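Local coordinates for GTP cyclohydrolase 1 type 2 homolog (Thermus thermophilus, PDB 2YYB), which is of unknown function but belongs to the GTP cyclohydrolase I type 2/NIF3 family and probably binds two divalent metal ions, at residues A[7-12]-A[222-227]. Numbering follows the deposited sequence.
Sequences VRYLDA and AAHLEA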
loop_
_atom_site.group_PDB
_atom_site.type_symbol
_atom_site.label_atom_id
_atom_site.label_comp_id
_atom_site.label_asym_id
_atom_site.label_seq_id
_atom_site.Cartn_x
_atom_site.Cartn_y
_atom_site.Cartn_z
ATOM N N VAL A 7 13.169 21.342 -25.330
ATOM C CA VAL A 7 12.668 20.462 -24.289
ATOM C C VAL A 7 13.702 20.307 -23.158
ATOM O O VAL A 7 13.344 20.330 -21.976
ATOM C CB VAL A 7 12.280 19.074 -24.856
ATOM C CG1 VAL A 7 11.902 18.141 -23.729
ATOM C CG2 VAL A 7 11.102 19.213 -25.811
ATOM N N ARG A 8 14.974 20.173 -23.521
ATOM C CA ARG A 8 16.043 20.036 -22.538
ATOM C C ARG A 8 16.111 21.282 -21.662
ATOM O O ARG A 8 16.156 21.189 -20.430
ATOM C CB ARG A 8 17.383 19.844 -23.242
ATOM C CG ARG A 8 18.176 18.627 -22.811
ATOM C CD ARG A 8 18.688 17.894 -24.035
ATOM N NE ARG A 8 19.165 18.826 -25.054
ATOM C CZ ARG A 8 19.303 18.521 -26.343
ATOM N NH1 ARG A 8 19.003 17.298 -26.772
ATOM N NH2 ARG A 8 19.723 19.442 -27.211
ATOM N N TYR A 9 16.111 22.451 -22.298
ATOM C CA TYR A 9 16.163 23.698 -21.555
ATOM C C TYR A 9 14.998 23.780 -20.579
ATOM O O TYR A 9 15.206 23.971 -19.379
ATOM C CB TYR A 9 16.101 24.896 -22.489
ATOM C CG TYR A 9 16.050 26.219 -21.750
ATOM C CD1 TYR A 9 17.187 26.726 -21.092
ATOM C CD2 TYR A 9 14.878 26.982 -21.722
ATOM C CE1 TYR A 9 17.154 27.971 -20.429
ATOM C CE2 TYR A 9 14.839 28.218 -21.064
ATOM C CZ TYR A 9 15.980 28.704 -20.424
ATOM O OH TYR A 9 15.939 29.927 -19.797
ATOM N N LEU A 10 13.775 23.630 -21.089
ATOM C CA LEU A 10 12.586 23.702 -20.243
ATOM C C LEU A 10 12.616 22.746 -19.059
ATOM O O LEU A 10 12.301 23.139 -17.937
ATOM C CB LEU A 10 11.332 23.472 -21.074
ATOM C CG LEU A 10 11.077 24.651 -22.017
ATOM C CD1 LEU A 10 9.835 24.395 -22.865
ATOM C CD2 LEU A 10 10.912 25.911 -21.183
ATOM N N ASP A 11 13.001 21.500 -19.291
ATOM C CA ASP A 11 13.065 20.550 -18.194
ATOM C C ASP A 11 14.064 21.082 -17.161
ATOM O O ASP A 11 13.886 20.920 -15.948
ATOM C CB ASP A 11 13.516 19.182 -18.701
ATOM C CG ASP A 11 12.498 18.536 -19.633
ATOM O OD1 ASP A 11 12.872 17.579 -20.332
ATOM O OD2 ASP A 11 11.324 18.969 -19.662
ATOM N N ALA A 12 15.108 21.735 -17.652
ATOM C CA ALA A 12 16.139 22.281 -16.780
ATOM C C ALA A 12 15.636 23.492 -16.012
ATOM O O ALA A 12 15.679 23.521 -14.779
ATOM C CB ALA A 12 17.353 22.665 -17.600
ATOM N N ALA A 222 6.246 31.540 -21.923
ATOM C CA ALA A 222 6.397 31.834 -23.346
ATOM C C ALA A 222 7.200 33.108 -23.572
ATOM O O ALA A 222 8.044 33.148 -24.458
ATOM C CB ALA A 222 5.034 31.947 -24.019
ATOM N N ALA A 223 6.938 34.139 -22.766
ATOM C CA ALA A 223 7.634 35.426 -22.866
ATOM C C ALA A 223 9.115 35.274 -22.542
ATOM O O ALA A 223 9.971 35.982 -23.092
ATOM C CB ALA A 223 7.010 36.427 -21.921
ATOM N N HIS A 224 9.402 34.357 -21.629
ATOM C CA HIS A 224 10.768 34.073 -21.227
ATOM C C HIS A 224 11.502 33.482 -22.417
ATOM O O HIS A 224 12.590 33.929 -22.764
ATOM C CB HIS A 224 10.764 33.086 -20.071
ATOM C CG HIS A 224 12.123 32.625 -19.653
ATOM N ND1 HIS A 224 13.127 33.494 -19.291
ATOM C CD2 HIS A 224 12.620 31.380 -19.467
ATOM C CE1 HIS A 224 14.183 32.804 -18.895
ATOM N NE2 HIS A 224 13.902 31.519 -18.992
ATOM N N LEU A 225 10.893 32.492 -23.063
ATOM C CA LEU A 225 11.533 31.856 -24.203
ATOM C C LEU A 225 11.737 32.824 -25.361
ATOM O O LEU A 225 12.642 32.637 -26.152
ATOM C CB LEU A 225 10.736 30.633 -24.671
ATOM C CG LEU A 225 10.527 29.471 -23.693
ATOM C CD1 LEU A 225 9.540 28.479 -24.298
ATOM C CD2 LEU A 225 11.842 28.787 -23.374
ATOM N N GLU A 226 10.912 33.858 -25.472
ATOM C CA GLU A 226 11.084 34.814 -26.567
ATOM C C GLU A 226 12.215 35.783 -26.265
ATOM O O GLU A 226 12.817 36.365 -27.171
ATOM C CB GLU A 226 9.821 35.629 -26.801
ATOM C CG GLU A 226 9.994 36.685 -27.883
ATOM C CD GLU A 226 8.691 37.386 -28.231
ATOM O OE1 GLU A 226 8.546 37.838 -29.389
ATOM O OE2 GLU A 226 7.806 37.493 -27.344
ATOM N N ALA A 227 12.485 35.958 -24.975
ATOM C CA ALA A 227 13.524 36.860 -24.534
ATOM C C ALA A 227 14.862 36.193 -24.700
ATOM O O ALA A 227 15.846 36.839 -25.022
ATOM C CB ALA A 227 13.310 37.233 -23.068
#
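Y9 and H224 bridge two helices whose axes, in the short segments 7-12 and 222-227, come no closer than 12.6 Å. A hydrogen bond of 2.7 Å joins Y9 OH to H224 NE2, and either group could be the donor. The imidazole nitrogen sits at the edge of the phenol ring and in its plane, whereas the hydroxyl stands tilted out of the imidazole plane, so the bond is not in line with that ring. Both residues place CG anti to the backbone N (chi1 176° in Y9, much the same in H224), which extends each ring from its own helix toward the other. The rings approach by their rims, without stacking, with centroids 5.9 Å apart and planes 28° from parallel. The imidazole also stacks with Y13, and the phenol makes an edge-to-face contact with F229.

Segments 7-12 and 222-227 belong to helices 3-13 and 216-229, from the two ends of the chain, which run at 124° to each other. Both pack against the same mixed sheet: V7 and L10 touch F60 on strand 60-63, L225 reaches I62 on that strand, and A222 rests on V39 and A41 of strand 39-42. The two helices lie side by side on one face of this sheet in an alpha/beta domain, joined by a few long side chains, away from the probable metal site.

Apolar contact centres on one methyl, L225 CD2. It lies 3.8 Å from Y9 CE2, at the rim of the phenol and near its plane, and 3.7 Å from L10 CD2, where the two buried leucine side chains cross at about a right angle. A leucine in place of Y9 would probably leave H224 NE2 without its hydroxyl partner and the imidazole less firmly fixed in rotation. L10 also touches L221, one helical turn before L225.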